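Hypothetical bacterial 6-phosphogluconolactonase (Bacteroides fragilis, PDB 3SCY) is predicted to act as a 6-phosphogluconolactonase, probably hydrolysing 6-phosphogluconolactone, and folds as a seven-bladed beta-propeller. Local coordinates at residues V113-S118 against H158-T163; G120-F125 against D138-K143; T153-H158 against A171-T176; G175-H180 against S211-L216. All blocks are in the same frame, centred on the assembly; numbering follows the deposited sequence.

How the interactions relate
The four contacts follow the chain through three successive propeller blades. Interactions 2 and 3 are hairpin contacts within two adjacent blades; interactions 1 and 4 are the junctions that join each blade to the next. Interactions 1 and 2, with centres about 9 Å apart, share a sheet, where N116 N lies 2.8 Å from S121 O. Interactions 1 and 3 share H158, whose side chain comes, at the nearest atoms, about 3 Å from an unidentified molecule, probably from the crystallisation liquor, that may mark a pocket. Interactions 3 and 4, centres about 6 Å apart, share G175 and T176. R161 NH1, 2.9 Å from L216 O, ties interaction 1 to interaction 4.

Interaction 1 of 4, residues V113-S118 against H158-T163; sequences VTANYS and HCVRIT
V113 and A115 pack against V160 and the H158-C159 peptide at a junction between two blades of the seven-bladed beta-propeller, the second strand of one blade facing the first strand of the next. The short axes of 113-116 and 158-162 approach to 5.9 Å and run nearly antiparallel, at 156°. That spacing is wider than between paired strands, so side chains make the join.

The tight part is buried and made by aliphatic side chains and backbone. V160 CG2 comes 3.4 Å from V113 O; a chi1 of -77° sets this methyl between its own backbone N and carbonyl carbon, facing the other strand. The second methyl, V160 CG1, meets V113 CG1 at 4.0 Å. A115 CB lies against the H158-C159 peptide, 3.5 Å from C159 N, a buried donor with no partner anywhere in the model.

The Y117 end is the more open one: Y117 is partly exposed, though its ring still touches H158. Its OH is bonded to R151 and its ring stacked on H156. It also presents its edge to the face of H158 in an offset edge-to-face pair, planes at 75° and centroids 5.2 Å apart. H158 NE2 is hydrogen-bonded to an unidentified ligand, while H158 CD2 sits 3.6 Å from both Y117 CD1 and Y117 CE1.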
loop_
_atom_site.group_PDB
_atom_site.type_symbol
_atom_site.label_atom_id
_atom_site.label_comp_id
_atom_site.label_asym_id
_atom_site.label_seq_id
_atom_site.Cartn_x
_atom_site.Cartn_y
_atom_site.Cartn_z
ATOM N N VAL A 113 12.107 -2.512 -2.493
ATOM C CA VAL A 113 11.742 -3.910 -2.299
ATOM C C VAL A 113 10.337 -4.099 -2.871
ATOM O O VAL A 113 9.481 -3.268 -2.597
ATOM C CB VAL A 113 11.797 -4.366 -0.805
ATOM C CG1 VAL A 113 11.523 -5.854 -0.681
ATOM C CG2 VAL A 113 13.138 -4.028 -0.166
ATOM N N THR A 114 10.102 -5.154 -3.655
ATOM C CA THR A 114 8.774 -5.487 -4.163
ATOM C C THR A 114 8.199 -6.716 -3.475
ATOM O O THR A 114 8.939 -7.649 -3.126
ATOM C CB THR A 114 8.776 -5.744 -5.689
ATOM O OG1 THR A 114 9.551 -6.902 -5.990
ATOM C CG2 THR A 114 9.269 -4.565 -6.479
ATOM N N ALA A 115 6.864 -6.799 -3.466
ATOM C CA ALA A 115 6.119 -7.990 -3.088
ATOM C C ALA A 115 5.603 -8.601 -4.378
ATOM O O ALA A 115 4.776 -7.980 -5.067
ATOM C CB ALA A 115 4.974 -7.639 -2.152
ATOM N N ASN A 116 6.074 -9.813 -4.727
ATOM C CA ASN A 116 5.680 -10.439 -5.987
ATOM C C ASN A 116 4.596 -11.449 -5.692
ATOM O O ASN A 116 4.851 -12.502 -5.104
ATOM C CB ASN A 116 6.886 -11.066 -6.704
ATOM C CG ASN A 116 8.049 -10.115 -6.803
ATOM O OD1 ASN A 116 7.882 -8.900 -7.004
ATOM N ND2 ASN A 116 9.241 -10.641 -6.599
ATOM N N TYR A 117 3.362 -11.086 -6.073
ATOM C CA TYR A 117 2.178 -11.878 -5.748
ATOM C C TYR A 117 2.213 -13.271 -6.346
ATOM O O TYR A 117 1.958 -14.259 -5.652
ATOM C CB TYR A 117 0.902 -11.145 -6.203
ATOM C CG TYR A 117 -0.364 -11.857 -5.795
ATOM C CD1 TYR A 117 -0.932 -11.646 -4.541
ATOM C CD2 TYR A 117 -0.949 -12.809 -6.628
ATOM C CE1 TYR A 117 -2.086 -12.315 -4.150
ATOM C CE2 TYR A 117 -2.104 -13.490 -6.244
ATOM C CZ TYR A 117 -2.666 -13.233 -5.002
ATOM O OH TYR A 117 -3.808 -13.888 -4.608
ATOM N N SER A 118 2.466 -13.357 -7.639
ATOM C CA SER A 118 2.416 -14.657 -8.304
ATOM C C SER A 118 3.756 -15.384 -8.257
ATOM O O SER A 118 3.791 -16.615 -8.324
ATOM C CB SER A 118 1.915 -14.502 -9.731
ATOM O OG SER A 118 0.577 -14.020 -9.693
ATOM N N HIS A 158 2.205 -9.915 -0.768
ATOM C CA HIS A 158 1.313 -8.802 -1.054
ATOM C C HIS A 158 1.675 -7.484 -0.427
ATOM O O HIS A 158 1.036 -6.474 -0.757
ATOM C CB HIS A 158 -0.120 -9.157 -0.602
ATOM C CG HIS A 158 -1.169 -8.718 -1.576
ATOM N ND1 HIS A 158 -1.186 -7.436 -2.102
ATOM C CD2 HIS A 158 -2.215 -9.412 -2.080
ATOM C CE1 HIS A 158 -2.204 -7.414 -2.952
ATOM N NE2 HIS A 158 -2.871 -8.567 -2.939
ATOM N N CYS A 159 2.677 -7.466 0.466
ATOM C CA CYS A 159 3.063 -6.252 1.142
ATOM C C CYS A 159 4.461 -6.401 1.662
ATOM O O CYS A 159 4.854 -7.506 2.037
ATOM C CB CYS A 159 2.087 -5.955 2.279
ATOM S SG CYS A 159 2.238 -4.290 2.989
ATOM N N VAL A 160 5.238 -5.323 1.621
ATOM C CA VAL A 160 6.561 -5.251 2.203
ATOM C C VAL A 160 6.643 -3.928 2.954
ATOM O O VAL A 160 6.366 -2.868 2.379
ATOM C CB VAL A 160 7.732 -5.427 1.193
ATOM C CG1 VAL A 160 7.915 -6.895 0.828
ATOM C CG2 VAL A 160 7.541 -4.568 -0.060
ATOM N N ARG A 161 6.931 -3.987 4.260
ATOM C CA ARG A 161 7.017 -2.792 5.095
ATOM C C ARG A 161 8.273 -2.746 5.917
ATOM O O ARG A 161 8.644 -3.741 6.528
ATOM C CB ARG A 161 5.856 -2.699 6.096
ATOM C CG ARG A 161 4.440 -2.690 5.509
ATOM C CD ARG A 161 4.198 -1.573 4.464
ATOM N NE ARG A 161 4.721 -0.262 4.851
ATOM C CZ ARG A 161 4.112 0.588 5.668
ATOM N NH1 ARG A 161 2.928 0.286 6.191
ATOM N NH2 ARG A 161 4.679 1.751 5.971
ATOM N N ILE A 162 8.907 -1.569 5.988
ATOM C CA ILE A 162 10.031 -1.359 6.878
ATOM C C ILE A 162 9.430 -0.933 8.201
ATOM O O ILE A 162 8.503 -0.108 8.196
ATOM C CB ILE A 162 10.987 -0.338 6.255
ATOM C CG1 ILE A 162 11.612 -0.968 4.984
ATOM C CG2 ILE A 162 12.093 0.084 7.280
ATOM C CD1 ILE A 162 12.248 0.023 3.988
ATOM N N THR A 163 9.885 -1.522 9.322
ATOM C CA THR A 163 9.337 -1.239 10.643
ATOM C C THR A 163 9.652 0.215 11.064
ATOM O O THR A 163 10.636 0.798 10.593
ATOM C CB THR A 163 9.792 -2.280 11.676
ATOM O OG1 THR A 163 11.207 -2.364 11.600
ATOM C CG2 THR A 163 9.177 -3.664 11.401
#

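Interaction 2 of 4, residues G120-F125 against D138-K143; sequences GSITVF and DVIEFK
The outer beta hairpin of a propeller blade pairs S121-V124 with D138-E141, their short axes 4.7 Å apart and antiparallel at 167°. I122 and I140 form a hydrogen-bonded pair: I140 N reaches I122 O at 2.8 Å and 172°, and I122 N returns to I140 O at 3.0 Å. The next such pair is lopsided, since V124 N bonds to D138 O at 2.9 Å whereas the bond from D138 N to V124 O is weak.

On the face carrying I122, V124, D138 and I140, the two isoleucines lie side by side and point the same way, I122 CG1 being 3.8 Å from I140 CB. This face packs on F182 and L197 of the following blade. On the other face T123 lies beside V139. E141, bent at chi2 (-81°), folds its carboxylate back over S121 CB, and a water joins E141 OE2 to S121 OG, which also bonds to N116.

Past the paired strands, F142 N donates to G120 O at 3.2 Å. The F142 ring then turns its edge to that same oxygen, with CD2 3.5 Å from G120 O and the carbonyl oxygen in the ring plane; H180 stacks on the ring. G120 and S121 together face N116, a G1 beta bulge where the turn from the second strand enters the third in this four-stranded, antiparallel beta-propeller blade.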
loop_
_atom_site.group_PDB
_atom_site.type_symbol
_atom_site.label_atom_id
_atom_site.label_comp_id
_atom_site.label_asym_id
_atom_site.label_seq_id
_atom_site.Cartn_x
_atom_site.Cartn_y
_atom_site.Cartn_z
ATOM N N GLY A 120 5.511 -15.337 -5.551
ATOM C CA GLY A 120 5.606 -15.758 -4.149
ATOM C C GLY A 120 7.011 -15.488 -3.649
ATOM O O GLY A 120 7.699 -16.376 -3.150
ATOM N N SER A 121 7.471 -14.259 -3.876
ATOM C CA SER A 121 8.823 -13.843 -3.583
ATOM C C SER A 121 8.844 -12.345 -3.356
ATOM O O SER A 121 7.833 -11.651 -3.567
ATOM C CB SER A 121 9.740 -14.200 -4.758
ATOM O OG SER A 121 9.303 -13.551 -5.945
ATOM N N ILE A 122 10.025 -11.840 -2.963
ATOM C CA ILE A 122 10.283 -10.422 -2.834
ATOM C C ILE A 122 11.592 -10.129 -3.559
ATOM O O ILE A 122 12.505 -10.977 -3.597
ATOM C CB ILE A 122 10.289 -9.880 -1.382
ATOM C CG1 ILE A 122 11.416 -10.523 -0.540
ATOM C CG2 ILE A 122 8.907 -10.060 -0.742
ATOM C CD1 ILE A 122 11.548 -9.892 0.877
ATOM N N THR A 123 11.650 -8.978 -4.210
ATOM C CA THR A 123 12.839 -8.591 -4.974
ATOM C C THR A 123 13.417 -7.297 -4.406
ATOM O O THR A 123 12.677 -6.355 -4.129
ATOM C CB THR A 123 12.505 -8.442 -6.483
ATOM O OG1 THR A 123 11.934 -9.657 -6.948
ATOM C CG2 THR A 123 13.762 -8.149 -7.331
ATOM N N VAL A 124 14.751 -7.240 -4.276
ATOM C CA VAL A 124 15.467 -6.065 -3.795
ATOM C C VAL A 124 16.214 -5.444 -4.965
ATOM O O VAL A 124 16.907 -6.181 -5.689
ATOM C CB VAL A 124 16.476 -6.466 -2.660
ATOM C CG1 VAL A 124 17.273 -5.267 -2.158
ATOM C CG2 VAL A 124 15.747 -7.148 -1.502
ATOM N N PHE A 125 16.102 -4.108 -5.115
ATOM C CA PHE A 125 16.857 -3.359 -6.116
ATOM C C PHE A 125 17.626 -2.246 -5.440
ATOM O O PHE A 125 16.986 -1.395 -4.820
ATOM C CB PHE A 125 15.942 -2.714 -7.187
ATOM C CG PHE A 125 14.996 -3.609 -7.939
ATOM C CD1 PHE A 125 13.752 -3.925 -7.411
ATOM C CD2 PHE A 125 15.324 -4.088 -9.201
ATOM C CE1 PHE A 125 12.854 -4.715 -8.118
ATOM C CE2 PHE A 125 14.447 -4.921 -9.888
ATOM C CZ PHE A 125 13.207 -5.223 -9.351
ATOM N N ASP A 138 18.789 -9.023 -5.055
ATOM C CA ASP A 138 18.322 -10.210 -4.329
ATOM C C ASP A 138 16.902 -10.553 -4.723
ATOM O O ASP A 138 16.106 -9.659 -4.974
ATOM C CB ASP A 138 18.401 -9.960 -2.817
ATOM C CG ASP A 138 18.488 -11.182 -1.926
ATOM O OD1 ASP A 138 18.611 -12.324 -2.472
ATOM O OD2 ASP A 138 18.549 -11.006 -0.684
ATOM N N VAL A 139 16.610 -11.841 -4.842
ATOM C CA VAL A 139 15.264 -12.394 -5.096
ATOM C C VAL A 139 15.091 -13.462 -4.019
ATOM O O VAL A 139 15.856 -14.441 -3.998
ATOM C CB VAL A 139 15.014 -12.928 -6.538
ATOM C CG1 VAL A 139 13.586 -13.475 -6.698
ATOM C CG2 VAL A 139 15.275 -11.857 -7.583
ATOM N N ILE A 140 14.163 -13.231 -3.083
ATOM C CA ILE A 140 13.959 -14.111 -1.930
ATOM C C ILE A 140 12.688 -14.908 -2.144
ATOM O O ILE A 140 11.606 -14.324 -2.200
ATOM C CB ILE A 140 13.958 -13.293 -0.599
ATOM C CG1 ILE A 140 15.257 -12.460 -0.489
ATOM C CG2 ILE A 140 13.789 -14.221 0.628
ATOM C CD1 ILE A 140 15.269 -11.320 0.499
ATOM N N GLU A 141 12.824 -16.229 -2.322
ATOM C CA GLU A 141 11.691 -17.118 -2.576
ATOM C C GLU A 141 11.122 -17.667 -1.281
ATOM O O GLU A 141 11.846 -17.827 -0.288
ATOM C CB GLU A 141 12.127 -18.285 -3.481
ATOM C CG GLU A 141 12.522 -17.859 -4.887
ATOM C CD GLU A 141 11.413 -17.616 -5.895
ATOM O OE1 GLU A 141 10.242 -17.975 -5.624
ATOM O OE2 GLU A 141 11.735 -17.099 -6.989
ATOM N N PHE A 142 9.816 -17.934 -1.283
ATOM C CA PHE A 142 9.143 -18.507 -0.125
ATOM C C PHE A 142 8.514 -19.820 -0.514
ATOM O O PHE A 142 8.312 -20.089 -1.703
ATOM C CB PHE A 142 8.085 -17.541 0.442
ATOM C CG PHE A 142 8.691 -16.231 0.876
ATOM C CD1 PHE A 142 9.235 -16.083 2.146
ATOM C CD2 PHE A 142 8.710 -15.137 0.016
ATOM C CE1 PHE A 142 9.828 -14.873 2.534
ATOM C CE2 PHE A 142 9.311 -13.929 0.400
ATOM C CZ PHE A 142 9.847 -13.798 1.665
ATOM N N LYS A 143 8.227 -20.651 0.486
ATOM C CA LYS A 143 7.591 -21.946 0.292
ATOM C C LYS A 143 6.395 -22.100 1.215
ATOM O O LYS A 143 6.340 -21.487 2.286
ATOM C CB LYS A 143 8.597 -23.086 0.531
ATOM C CG LYS A 143 9.689 -23.169 -0.534
ATOM C CD LYS A 143 10.642 -24.343 -0.273
ATOM C CE LYS A 143 11.743 -24.423 -1.300
ATOM N NZ LYS A 143 12.562 -25.654 -1.138
HETATM O O HOH W 1 7.416 -18.966 -4.122
HETATM O O HOH W 2 10.427 -15.136 -7.868
#

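Interaction 3 of 4, residues T153-H158 against A171-T176; sequences TMPHLH and ADDLGT
L157 lies over the D173 carboxylate with one methyl and over A171 with the other: CD2 is 3.7 Å from D173 CG, and CD1 is 3.7 Å from A171 CB. Beneath it D173, its CG swung anti to the backbone N (chi1 -177°), carries its carboxylate across to the segment before L157. There H156 N donates to D173 OD1 at 2.9 Å, an approach from above the carboxylate plane, 40° out of it. The same oxygen takes weak bonds from G175 N and T176 N, while D173 OD2 accepts from H180 NE2. One firm backbone bond from H156, two weak ones from its own turn and the H180 bond thus hold the carboxylate's orientation.

These residues belong to the hairpin of the first two strands of a propeller blade, 157-162 and 168-173, where L157 and D173 form an antiparallel non-hydrogen-bonded pair. On one side of that pair H158 N bonds to D172 O at 2.9 Å, almost straight; on the other, L174 N reaches H156 O at 2.8 Å, though bent to 135°.

Where the chain leaves the second strand, G175 presses its CA to 3.3 Å from M154 O, a CA-H...O contact to the carbonyl oxygen of M154, which is present as selenomethionine. T176 CG2 rests on P155, 4.0 Å from P155 CG. L174 divides its methyls between the two histidines: its CD2 touches H156 CD2, on a ring whose ND1 bonds to Y117 O, and its CD1 lies 4.0 Å from H158 CD2.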
loop_
_atom_site.group_PDB
_atom_site.type_symbol
_atom_site.label_atom_id
_atom_site.label_comp_id
_atom_site.label_asym_id
_atom_site.label_seq_id
_atom_site.Cartn_x
_atom_site.Cartn_y
_atom_site.Cartn_z
ATOM N N THR A 153 -2.642 -21.871 -2.722
ATOM C CA THR A 153 -1.969 -23.067 -3.257
ATOM C C THR A 153 -0.448 -22.899 -3.201
ATOM O O THR A 153 0.289 -23.862 -3.402
ATOM C CB THR A 153 -2.428 -23.325 -4.705
ATOM O OG1 THR A 153 -1.987 -22.245 -5.527
ATOM C CG2 THR A 153 -3.935 -23.466 -4.826
HETATM N N MSE A 154 0.013 -21.662 -2.930
HETATM C CA MSE A 154 1.427 -21.282 -2.920
HETATM C C MSE A 154 1.602 -19.961 -2.196
HETATM O O MSE A 154 0.606 -19.261 -1.995
HETATM C CB MSE A 154 1.942 -21.128 -4.376
HETATM C CG MSE A 154 1.062 -20.216 -5.227
HETATM SE SE MSE A 154 1.695 -19.811 -7.014
HETATM C CE MSE A 154 2.363 -21.573 -7.578
ATOM N N PRO A 155 2.842 -19.526 -1.891
ATOM C CA PRO A 155 3.000 -18.187 -1.298
ATOM C C PRO A 155 2.546 -17.098 -2.282
ATOM O O PRO A 155 2.656 -17.261 -3.506
ATOM C CB PRO A 155 4.506 -18.095 -1.012
ATOM C CG PRO A 155 4.973 -19.517 -0.991
ATOM C CD PRO A 155 4.153 -20.194 -2.041
ATOM N N HIS A 156 1.967 -16.031 -1.752
ATOM C CA HIS A 156 1.532 -14.874 -2.527
ATOM C C HIS A 156 1.936 -13.672 -1.725
ATOM O O HIS A 156 1.333 -13.394 -0.696
ATOM C CB HIS A 156 0.017 -14.921 -2.789
ATOM C CG HIS A 156 -0.436 -16.017 -3.715
ATOM N ND1 HIS A 156 -0.036 -16.058 -5.039
ATOM C CD2 HIS A 156 -1.295 -17.046 -3.490
ATOM C CE1 HIS A 156 -0.626 -17.129 -5.566
ATOM N NE2 HIS A 156 -1.386 -17.757 -4.673
ATOM N N LEU A 157 2.993 -12.996 -2.144
ATOM C CA LEU A 157 3.522 -11.879 -1.376
ATOM C C LEU A 157 2.796 -10.603 -1.762
ATOM O O LEU A 157 2.717 -10.264 -2.936
ATOM C CB LEU A 157 5.045 -11.808 -1.576
ATOM C CG LEU A 157 5.886 -12.675 -0.609
ATOM C CD1 LEU A 157 5.981 -12.004 0.749
ATOM C CD2 LEU A 157 5.346 -14.125 -0.476
ATOM N N HIS A 158 2.205 -9.915 -0.768
ATOM C CA HIS A 158 1.313 -8.802 -1.054
ATOM C C HIS A 158 1.675 -7.484 -0.427
ATOM O O HIS A 158 1.036 -6.474 -0.757
ATOM C CB HIS A 158 -0.120 -9.157 -0.602
ATOM C CG HIS A 158 -1.169 -8.718 -1.576
ATOM N ND1 HIS A 158 -1.186 -7.436 -2.102
ATOM C CD2 HIS A 158 -2.215 -9.412 -2.080
ATOM C CE1 HIS A 158 -2.204 -7.414 -2.952
ATOM N NE2 HIS A 158 -2.871 -8.567 -2.939
ATOM N N ALA A 171 7.044 -8.895 5.575
ATOM C CA ALA A 171 6.447 -9.183 4.284
ATOM C C ALA A 171 5.209 -10.052 4.443
ATOM O O ALA A 171 5.307 -11.198 4.914
ATOM C CB ALA A 171 7.480 -9.864 3.398
ATOM N N ASP A 172 4.039 -9.516 4.038
ATOM C CA ASP A 172 2.771 -10.244 4.191
ATOM C C ASP A 172 2.608 -11.278 3.119
ATOM O O ASP A 172 2.712 -10.952 1.925
ATOM C CB ASP A 172 1.581 -9.271 4.121
ATOM C CG ASP A 172 1.484 -8.268 5.242
ATOM O OD1 ASP A 172 2.186 -8.440 6.255
ATOM O OD2 ASP A 172 0.663 -7.315 5.118
ATOM N N ASP A 173 2.292 -12.504 3.532
ATOM C CA ASP A 173 2.126 -13.607 2.606
ATOM C C ASP A 173 0.710 -14.136 2.684
ATOM O O ASP A 173 0.350 -14.933 3.564
ATOM C CB ASP A 173 3.157 -14.681 2.905
ATOM C CG ASP A 173 3.173 -15.893 1.987
ATOM O OD1 ASP A 173 2.226 -16.049 1.175
ATOM O OD2 ASP A 173 4.127 -16.681 2.080
ATOM N N LEU A 174 -0.089 -13.719 1.699
ATOM C CA LEU A 174 -1.493 -14.094 1.605
ATOM C C LEU A 174 -1.650 -15.601 1.453
ATOM O O LEU A 174 -2.608 -16.183 1.984
ATOM C CB LEU A 174 -2.147 -13.324 0.426
ATOM C CG LEU A 174 -3.636 -13.653 0.078
ATOM C CD1 LEU A 174 -4.339 -12.420 -0.479
ATOM C CD2 LEU A 174 -3.751 -14.845 -0.926
ATOM N N GLY A 175 -0.714 -16.227 0.741
ATOM C CA GLY A 175 -0.796 -17.652 0.479
ATOM C C GLY A 175 -0.493 -18.581 1.631
ATOM O O GLY A 175 -0.983 -19.713 1.638
ATOM N N THR A 176 0.341 -18.145 2.588
ATOM C CA THR A 176 0.726 -19.055 3.675
ATOM C C THR A 176 0.294 -18.559 5.059
ATOM O O THR A 176 0.694 -19.176 6.048
ATOM C CB THR A 176 2.238 -19.318 3.650
ATOM O OG1 THR A 176 2.921 -18.128 4.043
ATOM C CG2 THR A 176 2.728 -19.794 2.292
#

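Interaction 4 of 4, residues G175-H180 against S211-L216; sequences GTDQIH and SGPRHL
S211 begins the contact at the D177 carboxylate, with S211 CB 3.7 Å from D177 OD1; its own hydroxyl is hydrogen-bonded elsewhere, to A208 O. G212 follows with the bond that spans the two segments: its N donates to D177 OD1 at 2.8 Å, with a straight N-H...O angle of 179° and the donor nearly in line with the CG-OD1 bond. D177 sends its CG anti to its carbonyl carbon (chi1 -67°), which carries the carboxylate across to the G212 amide. Its two oxygens thus each take a backbone N-H of the 210-212 loop, OD2 from G210 and OD1 from G212.

P213 next lays its ring against the same aspartate. P213 CD is 3.5 Å from D177 OD1 and 3.6 Å from D177 CA, while P213 CG lies 4.0 Å from Q178 N. R214 and H215 then form a classic beta bulge opposite I228 and turn to other partners, R214 NE making a salt bridge to E230. L216 and I179 do not meet directly, but both pack on L170 and D172.

On the first segment D177 and Q178 both face D173, a G1 beta bulge. The whole is a blade-to-blade junction of a beta-propeller, the entry to one blade's first strand docking on the preceding blade's hairpin turn.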
loop_
_atom_site.group_PDB
_atom_site.type_symbol
_atom_site.label_atom_id
_atom_site.label_comp_id
_atom_site.label_asym_id
_atom_site.label_seq_id
_atom_site.Cartn_x
_atom_site.Cartn_y
_atom_site.Cartn_z
ATOM N N GLY A 175 -0.714 -16.227 0.741
ATOM C CA GLY A 175 -0.796 -17.652 0.479
ATOM C C GLY A 175 -0.493 -18.581 1.631
ATOM O O GLY A 175 -0.983 -19.713 1.638
ATOM N N THR A 176 0.341 -18.145 2.588
ATOM C CA THR A 176 0.726 -19.055 3.675
ATOM C C THR A 176 0.294 -18.559 5.059
ATOM O O THR A 176 0.694 -19.176 6.048
ATOM C CB THR A 176 2.238 -19.318 3.650
ATOM O OG1 THR A 176 2.921 -18.128 4.043
ATOM C CG2 THR A 176 2.728 -19.794 2.292
ATOM N N ASP A 177 -0.506 -17.463 5.138
ATOM C CA ASP A 177 -0.984 -16.925 6.429
ATOM C C ASP A 177 0.190 -16.545 7.346
ATOM O O ASP A 177 0.142 -16.771 8.551
ATOM C CB ASP A 177 -1.935 -17.927 7.127
ATOM C CG ASP A 177 -3.221 -18.088 6.348
ATOM O OD1 ASP A 177 -3.807 -17.057 5.951
ATOM O OD2 ASP A 177 -3.636 -19.240 6.123
ATOM N N GLN A 178 1.220 -15.952 6.774
ATOM C CA GLN A 178 2.398 -15.543 7.528
ATOM C C GLN A 178 2.827 -14.143 7.186
ATOM O O GLN A 178 2.561 -13.652 6.095
ATOM C CB GLN A 178 3.589 -16.493 7.258
ATOM C CG GLN A 178 3.420 -17.892 7.832
ATOM C CD GLN A 178 4.567 -18.783 7.426
ATOM O OE1 GLN A 178 4.790 -19.074 6.247
ATOM N NE2 GLN A 178 5.301 -19.257 8.405
ATOM N N ILE A 179 3.504 -13.506 8.131
ATOM C CA ILE A 179 4.217 -12.257 7.967
ATOM C C ILE A 179 5.693 -12.647 8.132
ATOM O O ILE A 179 6.118 -12.975 9.244
ATOM C CB ILE A 179 3.781 -11.142 8.938
ATOM C CG1 ILE A 179 2.264 -10.847 8.796
ATOM C CG2 ILE A 179 4.617 -9.869 8.679
ATOM C CD1 ILE A 179 1.642 -10.062 10.002
ATOM N N HIS A 180 6.441 -12.666 7.027
ATOM C CA HIS A 180 7.866 -13.005 7.026
ATOM C C HIS A 180 8.681 -11.839 7.590
ATOM O O HIS A 180 8.353 -10.681 7.336
ATOM C CB HIS A 180 8.324 -13.372 5.612
ATOM C CG HIS A 180 7.546 -14.506 5.038
ATOM N ND1 HIS A 180 7.824 -15.829 5.385
ATOM C CD2 HIS A 180 6.539 -14.487 4.136
ATOM C CE1 HIS A 180 6.950 -16.560 4.708
ATOM N NE2 HIS A 180 6.167 -15.804 3.933
ATOM N N SER A 211 -6.686 -16.754 6.686
ATOM C CA SER A 211 -6.826 -15.296 6.782
ATOM C C SER A 211 -6.470 -14.585 5.472
ATOM O O SER A 211 -7.189 -13.680 5.055
ATOM C CB SER A 211 -5.940 -14.739 7.891
ATOM O OG SER A 211 -6.372 -15.152 9.176
ATOM N N GLY A 212 -5.354 -14.959 4.856
ATOM C CA GLY A 212 -4.903 -14.301 3.633
ATOM C C GLY A 212 -4.362 -12.901 3.889
ATOM O O GLY A 212 -4.933 -11.927 3.392
ATOM N N PRO A 213 -3.262 -12.764 4.685
ATOM C CA PRO A 213 -2.720 -11.419 5.004
ATOM C C PRO A 213 -2.478 -10.569 3.777
ATOM O O PRO A 213 -1.878 -11.049 2.819
ATOM C CB PRO A 213 -1.370 -11.730 5.691
ATOM C CG PRO A 213 -1.487 -13.094 6.178
ATOM C CD PRO A 213 -2.470 -13.837 5.324
ATOM N N ARG A 214 -2.970 -9.317 3.783
ATOM C CA ARG A 214 -2.820 -8.487 2.607
ATOM C C ARG A 214 -1.911 -7.308 2.933
ATOM O O ARG A 214 -0.728 -7.377 2.605
ATOM C CB ARG A 214 -4.182 -8.036 2.023
ATOM C CG ARG A 214 -4.044 -7.396 0.635
ATOM C CD ARG A 214 -5.417 -7.072 0.042
ATOM N NE ARG A 214 -5.297 -6.754 -1.389
ATOM C CZ ARG A 214 -4.990 -5.546 -1.863
ATOM N NH1 ARG A 214 -4.845 -4.516 -1.039
ATOM N NH2 ARG A 214 -4.854 -5.357 -3.168
ATOM N N HIS A 215 -2.426 -6.233 3.557
ATOM C CA HIS A 215 -1.608 -5.057 3.827
ATOM C C HIS A 215 -1.424 -4.829 5.305
ATOM O O HIS A 215 -2.321 -5.122 6.092
ATOM C CB HIS A 215 -2.220 -3.794 3.182
ATOM C CG HIS A 215 -2.002 -3.670 1.701
ATOM N ND1 HIS A 215 -2.494 -2.567 0.997
ATOM C CD2 HIS A 215 -1.410 -4.520 0.820
ATOM C CE1 HIS A 215 -2.115 -2.744 -0.265
ATOM N NE2 HIS A 215 -1.480 -3.911 -0.429
ATOM N N LEU A 216 -0.278 -4.275 5.677
ATOM C CA LEU A 216 0.139 -3.999 7.058
ATOM C C LEU A 216 0.516 -2.543 7.230
ATOM O O LEU A 216 1.194 -1.972 6.360
ATOM C CB LEU A 216 1.355 -4.876 7.391
ATOM C CG LEU A 216 1.918 -4.769 8.835
ATOM C CD1 LEU A 216 1.006 -5.490 9.858
ATOM C CD2 LEU A 216 3.302 -5.427 8.912
#